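Long-range contacts in RagB/SusD family nutrient uptake outer membrane protein (Bacteroides thetaiotaomicron, PDB 7KV2), which probably binds beta-glucans at the cell surface as a SusD-family glycan-binding protein of the outer membrane: residues A[114-119]-A[153-158]; A[144-149]-A[212-217]; A[192-197]-A[222-227]; A[201-206]-A[218-223]. All blocks are in the same frame, centred on the assembly; numbering follows the deposited sequence.

Contact 1: A[114-119]-A[153-158]; sequences CAYSGV and FYYNWV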
loop_
_atom_site.group_PDB
_atom_site.type_symbol
_atom_site.label_atom_id
_atom_site.label_comp_id
_atom_site.label_asym_id
_atom_site.label_seq_id
_atom_site.Cartn_x
_atom_site.Cartn_y
_atom_site.Cartn_z
ATOM N N CYS A 114 -13.169 0.301 -6.584
ATOM C CA CYS A 114 -12.987 -0.300 -5.240
ATOM C C CYS A 114 -13.133 0.756 -4.154
ATOM O O CYS A 114 -13.784 0.463 -3.118
ATOM C CB CYS A 114 -11.644 -1.020 -5.121
ATOM S SG CYS A 114 -11.444 -2.402 -6.249
ATOM N N ALA A 115 -12.549 1.943 -4.323
ATOM C CA ALA A 115 -12.570 3.010 -3.312
ATOM C C ALA A 115 -14.019 3.417 -3.063
ATOM O O ALA A 115 -14.449 3.507 -1.871
ATOM C CB ALA A 115 -11.767 4.178 -3.788
ATOM N N TYR A 116 -14.780 3.616 -4.140
ATOM C CA TYR A 116 -16.175 4.124 -3.993
ATOM C C TYR A 116 -17.084 2.994 -3.515
ATOM O O TYR A 116 -18.062 3.339 -2.814
ATOM C CB TYR A 116 -16.643 4.846 -5.260
ATOM C CG TYR A 116 -16.084 6.239 -5.301
ATOM C CD1 TYR A 116 -16.509 7.218 -4.418
ATOM C CD2 TYR A 116 -15.073 6.578 -6.182
ATOM C CE1 TYR A 116 -15.962 8.491 -4.418
ATOM C CE2 TYR A 116 -14.532 7.853 -6.211
ATOM C CZ TYR A 116 -15.006 8.830 -5.356
ATOM O OH TYR A 116 -14.429 10.067 -5.343
ATOM N N SER A 117 -16.790 1.719 -3.808
ATOM C CA SER A 117 -17.540 0.568 -3.220
ATOM C C SER A 117 -17.339 0.579 -1.712
ATOM O O SER A 117 -18.344 0.459 -0.964
ATOM C CB SER A 117 -17.162 -0.767 -3.802
ATOM O OG SER A 117 -17.322 -0.722 -5.212
ATOM N N GLY A 118 -16.096 0.759 -1.266
ATOM C CA GLY A 118 -15.786 0.915 0.162
ATOM C C GLY A 118 -16.603 2.049 0.792
ATOM O O GLY A 118 -17.308 1.794 1.794
ATOM N N VAL A 119 -16.533 3.240 0.210
ATOM C CA VAL A 119 -17.241 4.453 0.692
ATOM C C VAL A 119 -18.737 4.130 0.816
ATOM O O VAL A 119 -19.327 4.480 1.864
ATOM C CB VAL A 119 -16.995 5.660 -0.223
ATOM C CG1 VAL A 119 -17.897 6.805 0.180
ATOM C CG2 VAL A 119 -15.559 6.139 -0.231
ATOM N N PHE A 153 -9.994 5.928 4.811
ATOM C CA PHE A 153 -8.980 5.012 4.186
ATOM C C PHE A 153 -9.307 4.872 2.681
ATOM O O PHE A 153 -8.440 5.065 1.810
ATOM C CB PHE A 153 -8.907 3.678 4.943
ATOM C CG PHE A 153 -7.726 2.816 4.536
ATOM C CD1 PHE A 153 -7.745 2.061 3.380
ATOM C CD2 PHE A 153 -6.516 2.922 5.224
ATOM C CE1 PHE A 153 -6.635 1.327 2.981
ATOM C CE2 PHE A 153 -5.402 2.217 4.807
ATOM C CZ PHE A 153 -5.472 1.406 3.693
ATOM N N TYR A 154 -10.573 4.690 2.328
ATOM C CA TYR A 154 -10.971 4.539 0.914
ATOM C C TYR A 154 -10.857 5.891 0.178
ATOM O O TYR A 154 -10.427 5.898 -1.007
ATOM C CB TYR A 154 -12.367 3.930 0.843
ATOM C CG TYR A 154 -12.522 2.531 1.363
ATOM C CD1 TYR A 154 -11.802 1.480 0.796
ATOM C CD2 TYR A 154 -13.466 2.220 2.324
ATOM C CE1 TYR A 154 -12.008 0.174 1.197
ATOM C CE2 TYR A 154 -13.648 0.920 2.762
ATOM C CZ TYR A 154 -12.912 -0.112 2.203
ATOM O OH TYR A 154 -13.098 -1.420 2.574
ATOM N N TYR A 155 -11.260 7.006 0.820
ATOM C CA TYR A 155 -11.133 8.360 0.213
ATOM C C TYR A 155 -9.654 8.708 -0.003
ATOM O O TYR A 155 -9.338 9.342 -0.983
ATOM C CB TYR A 155 -11.802 9.447 1.059
ATOM C CG TYR A 155 -13.260 9.597 0.722
ATOM C CD1 TYR A 155 -13.628 9.932 -0.563
ATOM C CD2 TYR A 155 -14.263 9.428 1.659
ATOM C CE1 TYR A 155 -14.955 10.064 -0.937
ATOM C CE2 TYR A 155 -15.599 9.572 1.300
ATOM C CZ TYR A 155 -15.950 9.873 -0.000
ATOM O OH TYR A 155 -17.260 10.018 -0.391
ATOM N N ASN A 156 -8.765 8.214 0.855
ATOM C CA ASN A 156 -7.320 8.445 0.739
ATOM C C ASN A 156 -6.826 7.815 -0.568
ATOM O O ASN A 156 -5.959 8.415 -1.222
ATOM C CB ASN A 156 -6.601 7.911 1.987
ATOM C CG ASN A 156 -5.136 8.218 1.930
ATOM O OD1 ASN A 156 -4.756 9.386 1.755
ATOM N ND2 ASN A 156 -4.315 7.169 2.070
ATOM N N TRP A 157 -7.368 6.670 -0.984
ATOM C CA TRP A 157 -6.920 6.033 -2.244
ATOM C C TRP A 157 -7.228 7.030 -3.390
ATOM O O TRP A 157 -6.375 7.289 -4.234
ATOM C CB TRP A 157 -7.664 4.723 -2.466
ATOM C CG TRP A 157 -7.210 3.530 -1.663
ATOM C CD1 TRP A 157 -6.101 3.403 -0.887
ATOM C CD2 TRP A 157 -7.862 2.250 -1.647
ATOM N NE1 TRP A 157 -6.025 2.131 -0.379
ATOM C CE2 TRP A 157 -7.077 1.397 -0.839
ATOM C CE3 TRP A 157 -9.015 1.736 -2.246
ATOM C CZ2 TRP A 157 -7.436 0.081 -0.577
ATOM C CZ3 TRP A 157 -9.339 0.403 -2.037
ATOM C CH2 TRP A 157 -8.541 -0.415 -1.221
ATOM N N VAL A 158 -8.448 7.560 -3.449
ATOM C CA VAL A 158 -8.811 8.466 -4.582
ATOM C C VAL A 158 -8.240 9.864 -4.380
ATOM O O VAL A 158 -7.899 10.476 -5.399
ATOM C CB VAL A 158 -10.318 8.458 -4.898
ATOM C CG1 VAL A 158 -10.709 7.223 -5.689
ATOM C CG2 VAL A 158 -11.180 8.595 -3.661
#

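Contact 2: A[144-149]-A[212-217]; sequences EAQVIA and YGRVTL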
loop_
_atom_site.group_PDB
_atom_site.type_symbol
_atom_site.label_atom_id
_atom_site.label_comp_id
_atom_site.label_asym_id
_atom_site.label_seq_id
_atom_site.Cartn_x
_atom_site.Cartn_y
_atom_site.Cartn_z
ATOM N N GLU A 144 -19.409 2.867 14.312
ATOM C CA GLU A 144 -19.167 4.197 13.720
ATOM C C GLU A 144 -17.659 4.424 13.585
ATOM O O GLU A 144 -17.222 4.912 12.535
ATOM C CB GLU A 144 -19.701 5.307 14.631
ATOM C CG GLU A 144 -21.213 5.503 14.547
ATOM C CD GLU A 144 -21.784 6.608 15.445
ATOM O OE1 GLU A 144 -21.060 7.087 16.365
ATOM O OE2 GLU A 144 -22.948 6.992 15.220
ATOM N N ALA A 145 -16.896 4.164 14.636
ATOM C CA ALA A 145 -15.420 4.344 14.608
ATOM C C ALA A 145 -14.835 3.518 13.451
ATOM O O ALA A 145 -14.015 4.064 12.714
ATOM C CB ALA A 145 -14.809 3.982 15.930
ATOM N N GLN A 146 -15.257 2.275 13.261
ATOM C CA GLN A 146 -14.668 1.407 12.198
ATOM C C GLN A 146 -15.019 1.947 10.813
ATOM O O GLN A 146 -14.101 2.114 9.949
ATOM C CB GLN A 146 -15.136 -0.038 12.330
ATOM C CG GLN A 146 -14.742 -0.699 13.655
ATOM C CD GLN A 146 -15.362 -2.071 13.751
ATOM O OE1 GLN A 146 -14.971 -2.994 13.032
ATOM N NE2 GLN A 146 -16.376 -2.214 14.607
ATOM N N VAL A 147 -16.302 2.212 10.555
ATOM C CA VAL A 147 -16.709 2.586 9.175
ATOM C C VAL A 147 -16.314 4.026 8.865
ATOM O O VAL A 147 -16.030 4.242 7.716
ATOM C CB VAL A 147 -18.190 2.279 8.868
ATOM C CG1 VAL A 147 -18.494 0.810 9.125
ATOM C CG2 VAL A 147 -19.150 3.195 9.626
ATOM N N ILE A 148 -16.240 4.975 9.806
ATOM C CA ILE A 148 -15.759 6.335 9.442
ATOM C C ILE A 148 -14.249 6.262 9.125
ATOM O O ILE A 148 -13.775 6.913 8.187
ATOM C CB ILE A 148 -16.077 7.363 10.539
ATOM C CG1 ILE A 148 -17.586 7.510 10.781
ATOM C CG2 ILE A 148 -15.431 8.687 10.174
ATOM C CD1 ILE A 148 -17.907 8.349 12.022
ATOM N N ALA A 149 -13.497 5.462 9.868
ATOM C CA ALA A 149 -12.047 5.314 9.641
ATOM C C ALA A 149 -11.827 4.615 8.302
ATOM O O ALA A 149 -10.983 5.100 7.534
ATOM C CB ALA A 149 -11.407 4.543 10.778
ATOM N N TYR A 212 -7.545 -9.481 14.197
ATOM C CA TYR A 212 -6.533 -8.717 13.424
ATOM C C TYR A 212 -7.158 -8.392 12.060
ATOM O O TYR A 212 -7.776 -9.283 11.450
ATOM C CB TYR A 212 -5.193 -9.467 13.305
ATOM C CG TYR A 212 -4.270 -9.322 14.493
ATOM C CD1 TYR A 212 -4.003 -8.085 15.055
ATOM C CD2 TYR A 212 -3.645 -10.433 15.049
ATOM C CE1 TYR A 212 -3.127 -7.930 16.123
ATOM C CE2 TYR A 212 -2.772 -10.295 16.111
ATOM C CZ TYR A 212 -2.484 -9.047 16.635
ATOM O OH TYR A 212 -1.593 -8.916 17.675
ATOM N N GLY A 213 -6.992 -7.149 11.621
ATOM C CA GLY A 213 -7.605 -6.607 10.393
ATOM C C GLY A 213 -8.630 -5.537 10.726
ATOM O O GLY A 213 -8.965 -4.754 9.838
ATOM N N ARG A 214 -9.173 -5.526 11.957
ATOM C CA ARG A 214 -10.173 -4.507 12.371
ATOM C C ARG A 214 -9.430 -3.181 12.558
ATOM O O ARG A 214 -8.237 -3.204 12.899
ATOM C CB ARG A 214 -10.930 -4.889 13.649
ATOM C CG ARG A 214 -11.813 -6.132 13.539
ATOM C CD ARG A 214 -13.154 -5.907 12.846
ATOM N NE ARG A 214 -14.107 -6.990 13.092
ATOM C CZ ARG A 214 -15.424 -6.848 13.037
ATOM N NH1 ARG A 214 -15.959 -5.687 12.714
ATOM N NH2 ARG A 214 -16.208 -7.859 13.331
ATOM N N VAL A 215 -10.114 -2.064 12.334
ATOM C CA VAL A 215 -9.583 -0.726 12.658
ATOM C C VAL A 215 -9.164 -0.700 14.132
ATOM O O VAL A 215 -9.910 -1.232 14.992
ATOM C CB VAL A 215 -10.641 0.341 12.336
ATOM C CG1 VAL A 215 -10.211 1.715 12.796
ATOM C CG2 VAL A 215 -10.945 0.341 10.845
ATOM N N THR A 216 -8.022 -0.081 14.387
ATOM C CA THR A 216 -7.450 0.186 15.714
ATOM C C THR A 216 -7.082 1.668 15.798
ATOM O O THR A 216 -6.951 2.328 14.736
ATOM C CB THR A 216 -6.212 -0.671 15.965
ATOM O OG1 THR A 216 -5.217 -0.172 15.056
ATOM C CG2 THR A 216 -6.517 -2.137 15.772
ATOM N N LEU A 217 -6.888 2.157 17.032
ATOM C CA LEU A 217 -6.406 3.527 17.266
ATOM C C LEU A 217 -5.065 3.701 16.543
ATOM O O LEU A 217 -4.875 4.734 15.939
ATOM C CB LEU A 217 -6.290 3.812 18.765
ATOM C CG LEU A 217 -5.960 5.271 19.106
ATOM C CD1 LEU A 217 -7.022 6.222 18.599
ATOM C CD2 LEU A 217 -5.769 5.430 20.606
#

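Contact 3: A[192-197]-A[222-227]; sequences TSLEEV and MLYAEI. With EDO (1,2-ethanediol), chain E.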
loop_
_atom_site.group_PDB
_atom_site.type_symbol
_atom_site.label_atom_id
_atom_site.label_comp_id
_atom_site.label_asym_id
_atom_site.label_seq_id
_atom_site.Cartn_x
_atom_site.Cartn_y
_atom_site.Cartn_z
ATOM N N THR A 192 -11.026 15.849 9.554
ATOM C CA THR A 192 -12.092 16.099 10.559
ATOM C C THR A 192 -12.748 14.764 10.953
ATOM O O THR A 192 -12.969 14.567 12.143
ATOM C CB THR A 192 -13.118 17.122 10.048
ATOM O OG1 THR A 192 -12.393 18.332 9.852
ATOM C CG2 THR A 192 -14.238 17.375 11.029
ATOM N N SER A 193 -13.037 13.871 9.999
ATOM C CA SER A 193 -13.581 12.515 10.276
ATOM C C SER A 193 -12.649 11.725 11.200
ATOM O O SER A 193 -13.142 11.091 12.140
ATOM C CB SER A 193 -13.829 11.750 9.005
ATOM O OG SER A 193 -14.937 12.283 8.296
ATOM N N LEU A 194 -11.341 11.762 10.948
ATOM C CA LEU A 194 -10.362 11.058 11.813
ATOM C C LEU A 194 -10.408 11.662 13.229
ATOM O O LEU A 194 -10.308 10.874 14.187
ATOM C CB LEU A 194 -8.957 11.133 11.215
ATOM C CG LEU A 194 -8.769 10.387 9.892
ATOM C CD1 LEU A 194 -7.291 10.303 9.541
ATOM C CD2 LEU A 194 -9.376 8.994 9.932
ATOM N N GLU A 195 -10.496 12.990 13.359
ATOM C CA GLU A 195 -10.584 13.670 14.683
ATOM C C GLU A 195 -11.802 13.115 15.438
ATOM O O GLU A 195 -11.675 12.781 16.625
ATOM C CB GLU A 195 -10.649 15.183 14.492
ATOM C CG GLU A 195 -9.313 15.784 14.091
ATOM C CD GLU A 195 -9.273 17.248 13.638
ATOM O OE1 GLU A 195 -10.341 17.840 13.392
ATOM O OE2 GLU A 195 -8.152 17.766 13.509
ATOM N N GLU A 196 -12.926 12.973 14.751
ATOM C CA GLU A 196 -14.189 12.473 15.357
ATOM C C GLU A 196 -14.017 11.032 15.809
ATOM O O GLU A 196 -14.547 10.668 16.863
ATOM C CB GLU A 196 -15.329 12.488 14.355
ATOM C CG GLU A 196 -15.818 13.876 14.042
ATOM C CD GLU A 196 -16.875 13.856 12.955
ATOM O OE1 GLU A 196 -17.460 12.757 12.702
ATOM O OE2 GLU A 196 -17.090 14.922 12.345
ATOM N N VAL A 197 -13.400 10.197 14.978
ATOM C CA VAL A 197 -13.183 8.774 15.330
ATOM C C VAL A 197 -12.286 8.736 16.567
ATOM O O VAL A 197 -12.547 7.924 17.477
ATOM C CB VAL A 197 -12.526 8.001 14.167
ATOM C CG1 VAL A 197 -11.871 6.746 14.685
ATOM C CG2 VAL A 197 -13.522 7.733 13.067
ATOM N N MET A 222 -1.835 6.353 12.335
ATOM C CA MET A 222 -0.931 6.283 11.161
ATOM C C MET A 222 -1.601 6.920 9.933
ATOM O O MET A 222 -0.903 7.588 9.167
ATOM C CB MET A 222 -0.504 4.846 10.872
ATOM C CG MET A 222 0.443 4.275 11.941
ATOM S SD MET A 222 2.002 5.177 12.106
ATOM C CE MET A 222 2.882 4.535 10.664
ATOM N N LEU A 223 -2.882 6.651 9.695
ATOM C CA LEU A 223 -3.639 7.259 8.574
ATOM C C LEU A 223 -3.694 8.794 8.757
ATOM O O LEU A 223 -3.501 9.538 7.776
ATOM C CB LEU A 223 -5.022 6.605 8.527
ATOM C CG LEU A 223 -5.941 7.128 7.431
ATOM C CD1 LEU A 223 -5.290 7.011 6.073
ATOM C CD2 LEU A 223 -7.271 6.393 7.456
ATOM N N TYR A 224 -3.833 9.250 9.995
ATOM C CA TYR A 224 -3.842 10.698 10.353
ATOM C C TYR A 224 -2.484 11.300 9.957
ATOM O O TYR A 224 -2.418 12.266 9.158
ATOM C CB TYR A 224 -4.224 10.850 11.826
ATOM C CG TYR A 224 -4.170 12.269 12.339
ATOM C CD1 TYR A 224 -2.972 12.860 12.691
ATOM C CD2 TYR A 224 -5.322 13.039 12.407
ATOM C CE1 TYR A 224 -2.921 14.158 13.189
ATOM C CE2 TYR A 224 -5.282 14.345 12.884
ATOM C CZ TYR A 224 -4.086 14.905 13.281
ATOM O OH TYR A 224 -4.043 16.195 13.724
ATOM N N ALA A 225 -1.378 10.690 10.410
ATOM C CA ALA A 225 -0.014 11.181 10.100
ATOM C C ALA A 225 0.198 11.189 8.583
ATOM O O ALA A 225 0.809 12.170 8.042
ATOM C CB ALA A 225 1.025 10.328 10.800
ATOM N N GLU A 226 -0.272 10.134 7.916
ATOM C CA GLU A 226 -0.147 9.973 6.455
ATOM C C GLU A 226 -0.775 11.176 5.740
ATOM O O GLU A 226 -0.070 11.819 4.914
ATOM C CB GLU A 226 -0.786 8.691 5.952
ATOM C CG GLU A 226 -0.670 8.561 4.434
ATOM C CD GLU A 226 -1.060 7.220 3.829
ATOM O OE1 GLU A 226 -1.213 6.203 4.571
ATOM O OE2 GLU A 226 -1.257 7.212 2.630
ATOM N N ILE A 227 -2.039 11.479 6.015
ATOM C CA ILE A 227 -2.763 12.527 5.225
ATOM C C ILE A 227 -2.264 13.927 5.663
ATOM O O ILE A 227 -2.070 14.807 4.770
ATOM C CB ILE A 227 -4.293 12.319 5.296
ATOM C CG1 ILE A 227 -4.882 12.633 6.671
ATOM C CG2 ILE A 227 -4.681 10.919 4.834
ATOM C CD1 ILE A 227 -6.372 12.701 6.663
HETATM C C1 EDO E . -2.323 5.253 0.089
HETATM O O1 EDO E . -1.775 5.125 -1.211
HETATM C C2 EDO E . -1.672 4.420 1.132
HETATM O O2 EDO E . -2.354 4.304 2.393
HETATM O O HOH W 1 -6.411 16.983 15.182
#

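Contact 4: A[201-206]-A[218-223]; sequences NVLPMR and AMVYML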
loop_
_atom_site.group_PDB
_atom_site.type_symbol
_atom_site.label_atom_id
_atom_site.label_comp_id
_atom_site.label_asym_id
_atom_site.label_seq_id
_atom_site.Cartn_x
_atom_site.Cartn_y
_atom_site.Cartn_z
ATOM N N ASN A 201 -13.167 7.541 21.255
ATOM C CA ASN A 201 -12.374 6.880 22.324
ATOM C C ASN A 201 -12.874 5.448 22.574
ATOM O O ASN A 201 -13.034 5.046 23.765
ATOM C CB ASN A 201 -12.407 7.710 23.608
ATOM C CG ASN A 201 -11.375 7.241 24.596
ATOM O OD1 ASN A 201 -10.341 6.702 24.206
ATOM N ND2 ASN A 201 -11.651 7.432 25.872
ATOM N N VAL A 202 -13.096 4.676 21.514
ATOM C CA VAL A 202 -13.658 3.295 21.584
ATOM C C VAL A 202 -12.721 2.279 20.906
ATOM O O VAL A 202 -12.944 1.091 21.056
ATOM C CB VAL A 202 -15.061 3.272 20.954
ATOM C CG1 VAL A 202 -15.064 3.703 19.490
ATOM C CG2 VAL A 202 -15.729 1.924 21.139
ATOM N N LEU A 203 -11.730 2.714 20.134
ATOM C CA LEU A 203 -10.871 1.761 19.380
ATOM C C LEU A 203 -9.750 1.272 20.282
ATOM O O LEU A 203 -9.093 2.049 20.956
ATOM C CB LEU A 203 -10.296 2.484 18.167
ATOM C CG LEU A 203 -11.301 2.786 17.069
ATOM C CD1 LEU A 203 -10.683 3.594 15.943
ATOM C CD2 LEU A 203 -11.949 1.521 16.527
ATOM N N PRO A 204 -9.404 -0.024 20.248
ATOM C CA PRO A 204 -8.228 -0.476 20.985
ATOM C C PRO A 204 -6.938 -0.004 20.294
ATOM O O PRO A 204 -6.967 0.238 19.066
ATOM C CB PRO A 204 -8.424 -1.983 20.990
ATOM C CG PRO A 204 -9.150 -2.261 19.668
ATOM C CD PRO A 204 -10.066 -1.074 19.468
ATOM N N MET A 205 -5.850 0.062 21.056
ATOM C CA MET A 205 -4.506 0.415 20.526
ATOM C C MET A 205 -4.018 -0.711 19.599
ATOM O O MET A 205 -3.443 -0.391 18.532
ATOM C CB MET A 205 -3.516 0.668 21.664
ATOM C CG MET A 205 -2.152 1.133 21.209
ATOM S SD MET A 205 -2.142 2.619 20.208
ATOM C CE MET A 205 -1.973 3.907 21.435
ATOM N N ARG A 206 -4.282 -1.969 19.959
ATOM C CA ARG A 206 -3.888 -3.162 19.156
ATOM C C ARG A 206 -5.006 -4.195 19.246
ATOM O O ARG A 206 -5.584 -4.363 20.327
ATOM C CB ARG A 206 -2.577 -3.760 19.664
ATOM C CG ARG A 206 -1.939 -4.785 18.746
ATOM C CD ARG A 206 -0.615 -5.370 19.199
ATOM N NE ARG A 206 -0.350 -6.429 18.232
ATOM C CZ ARG A 206 0.546 -6.385 17.262
ATOM N NH1 ARG A 206 1.497 -5.457 17.234
ATOM N NH2 ARG A 206 0.559 -7.383 16.390
ATOM N N ALA A 218 -4.141 2.731 16.623
ATOM C CA ALA A 218 -2.797 2.897 16.022
ATOM C C ALA A 218 -2.944 3.037 14.508
ATOM O O ALA A 218 -2.204 3.866 13.918
ATOM C CB ALA A 218 -1.884 1.763 16.391
ATOM N N MET A 219 -3.868 2.291 13.909
ATOM C CA MET A 219 -4.098 2.382 12.445
ATOM C C MET A 219 -4.601 3.798 12.132
ATOM O O MET A 219 -4.124 4.449 11.200
ATOM C CB MET A 219 -5.074 1.309 11.972
ATOM C CG MET A 219 -5.446 1.444 10.521
ATOM S SD MET A 219 -6.926 2.524 10.362
ATOM C CE MET A 219 -7.466 2.063 8.721
ATOM N N VAL A 220 -5.507 4.311 12.958
ATOM C CA VAL A 220 -6.096 5.654 12.699
ATOM C C VAL A 220 -5.010 6.721 12.850
ATOM O O VAL A 220 -4.957 7.620 12.025
ATOM C CB VAL A 220 -7.289 5.886 13.656
ATOM C CG1 VAL A 220 -7.677 7.353 13.780
ATOM C CG2 VAL A 220 -8.481 5.063 13.228
ATOM N N TYR A 221 -4.145 6.579 13.849
ATOM C CA TYR A 221 -3.006 7.483 14.125
ATOM C C TYR A 221 -2.099 7.517 12.896
ATOM O O TYR A 221 -1.630 8.588 12.454
ATOM C CB TYR A 221 -2.268 7.017 15.366
ATOM C CG TYR A 221 -2.891 7.442 16.676
ATOM C CD1 TYR A 221 -3.985 8.307 16.749
ATOM C CD2 TYR A 221 -2.324 7.010 17.861
ATOM C CE1 TYR A 221 -4.518 8.684 17.981
ATOM C CE2 TYR A 221 -2.818 7.418 19.092
ATOM C CZ TYR A 221 -3.929 8.244 19.151
ATOM O OH TYR A 221 -4.366 8.646 20.398
ATOM N N MET A 222 -1.835 6.353 12.335
ATOM C CA MET A 222 -0.931 6.283 11.161
ATOM C C MET A 222 -1.601 6.920 9.933
ATOM O O MET A 222 -0.903 7.588 9.167
ATOM C CB MET A 222 -0.504 4.846 10.872
ATOM C CG MET A 222 0.443 4.275 11.941
ATOM S SD MET A 222 2.002 5.177 12.106
ATOM C CE MET A 222 2.882 4.535 10.664
ATOM N N LEU A 223 -2.882 6.651 9.695
ATOM C CA LEU A 223 -3.639 7.259 8.574
ATOM C C LEU A 223 -3.694 8.794 8.757
ATOM O O LEU A 223 -3.501 9.538 7.776
ATOM C CB LEU A 223 -5.022 6.605 8.527
ATOM C CG LEU A 223 -5.941 7.128 7.431
ATOM C CD1 LEU A 223 -5.290 7.011 6.073
ATOM C CD2 LEU A 223 -7.271 6.393 7.456
#

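Contact 1: A[114-119]-A[153-158]
Ala115, Gly118 and Val119 meet Tyr154, Tyr155 and Val158 in a tight antiparallel helix-helix contact within the helical, TPR-related part of the SusD fold. All the touching residues are buried, and no hydrogen bond crosses. The segment axes pass 8.4 Å apart, with 154° between their N-to-C directions. Small residues on 114-119 permit this closeness. Gly118 CA stands over one face of the Tyr154 ring, 3.5 Å from its centroid and displaced toward the rim, in a CH-pi contact. A CB at Gly118 would collide with that ring. With CG anti to the carbonyl carbon (chi1 -65°), Tyr154 lays its face against this glycine. Its CB rests on Ala115 O at 3.4 Å.

Val119 meets Tyr155 with both methyls. CG2 sits over the centre of the ring, 3.8 Å from the centroid, as a second CH-pi contact. CG1 reaches past it to Tyr155 OH at 3.3 Å. Tyr116 crosses Tyr155 at about a right angle, and their CE1 atoms are 4.0 Å apart. Val158 CG1 lies 3.7 Å from Ala115 CB and 3.9 Å from Tyr116 CE2. The Trp157 ring adds a looser contact with Ala115 and Cys114.

The three phenol hydroxyls find their partners elsewhere: Tyr116 at Pro166 O, Tyr154 at Ala53 O and Tyr155 at Phe168 O. Tyr155 also touches Leu186 and Met190 of helix 183-200. Phe153 and Asn156 reach helix 217-231, so helix 137-162 lies among three helices.

Contact 2: A[144-149]-A[212-217]
Arg214 and Val215 carry this contact between an irregular chain and helix 137-162. Arg214 comes first. It is modelled in two conformers. In one of them the side chain bends at chi2 (-79°) and NH1 reaches Gln146 OE1 at 2.9 Å, so the bond may not be permanent. The donor lies in the carbonyl plane, on a lone pair of OE1. The bond is somewhat bent, 143° at the hydrogen. OE1 is tilted 21° out of the guanidinium plane. The same oxygen is bonded to Tyr54 OH, which also bonds Val215 N, so Tyr54 ties both segments together. With an alanine at Gln146, the Arg214 NH1 and the Tyr54 hydroxyl would probably lose the acceptor they share, and Arg214 one of its ties to the helix.

Val215 follows and points at the helix. Its two methyls divide the work: CG1 packs on Ala149 CB at 3.7 Å, and CG2 lies 3.7 Å from Gln146 O. Thr216 then ends the irregular run as the N-cap of helix 217-231, with OG1 bonded to Met219 N.

Around this contact, helix 43-53 packs on Gln146 and Arg214. Val147 faces helix 110-130. Ala145 and Ile148 touch helix 183-200.

Contact 3: A[192-197]-A[222-227]
Leu194 does most of the work here, reaching helix 217-231 mainly through its CD1 methyl, with CD2 in a longer contact. Its CG is anti to the carbonyl carbon (chi1 -66°), and CD1 projects into the partner helix. There it lies 3.6 Å from Tyr224 CA and 4.0 Å from Leu223 CG. Ile227 holds CG1 between its backbone N and carbonyl carbon, and its CD1 meets Leu194 CD1 at 3.9 Å. Leu223 meets Leu194 at about a right angle, and their CD2 atoms come within 4.2 Å. Tyr224 has CG anti to the backbone N (chi1 176°). This carries its ring alongside helix 183-200, with Leu194 CB and Glu195 CG at the ring edge, and the ring also meets Tyr243 edge-to-face.

The segments run antiparallel, at 157°, with their axes 10.4 Å apart, consistent with the TPR-related helical array of the SusD family.

Beside the apolar contact a water bonds both Tyr224 OH (2.9 Å) and Glu195 OE2, though the second leg is too short to trust. Glu195 OE2 has its main partner in Arg236, a salt bridge. Glu226 stands elsewhere on the helix, extended. Its OE2 is paired with Lys160 and Asn156, its OE1 with Tyr403. A 1,2-ethanediol, probably from the crystallisation liquor, gives a hydrogen bond from O2 to Glu226 OE1 at 3.1 Å. A leucine in place of Glu226 would probably leave the Lys160 charge and the Asn156 amide without their acceptor.

Contact 4: A[201-206]-A[218-223]
Met205 and Leu203 touch the first turns of helix 217-231 from the irregular chain that precedes it. Apolar contacts dominate. Leu203 CD1 meets Val220 CG2 at 3.8 Å, the two side chains crossing at about a right angle. The Met205 chain leaves with CG anti to the backbone N (chi1 -176°) and then bends twice. The bends bring SD over Ala218 CB at 3.9 Å and carry CE on toward the Tyr221 ring, where it is 4.3 Å from CE2 in a loose, oblique approach.

A backbone carbonyl makes the closest approach. Met205 O lies 3.4 Å from Ala218 CB. No hydrogen bond links 201-206 with 218-223. The polar groups find partners outside the two segments. Met205 O bonds the hydroxyl of Tyr253, a sodium ligand, and the Met205 side chain lies about 9 Å from that ion. Tyr221 OH bonds Glu246 OE1, and its ring stacks on Tyr243.

Leu203 and Val220 also both reach Val197 of helix 183-200. The connection between helices 183-200 and 217-231 thus packs back on the second of them, within the TPR-related helical part of the SusD fold.

In the fold
Contacts 1 and 3 are helix-helix packing, both antiparallel. Contact 1 is the tighter and more aromatic and lies nearest the chain centre; contact 3 is wider and mostly aliphatic, with one tyrosine, and has a water and charges beside it. Contacts 2 and 4 set irregular chain against a helix. Contact 2 is buried and adds a hydrogen bond, whereas contact 4 is only partly buried and apolar. Contacts 1 and 2 share helix 137-162, and contacts 3 and 4 share helix 217-231. The two pairs are joined directly: Phe153 packs on Met219, and Ile148 packs on Val197. Leu217 N bonds Pro204 O between contacts 2 and 4, whose centres are about 7 Å apart.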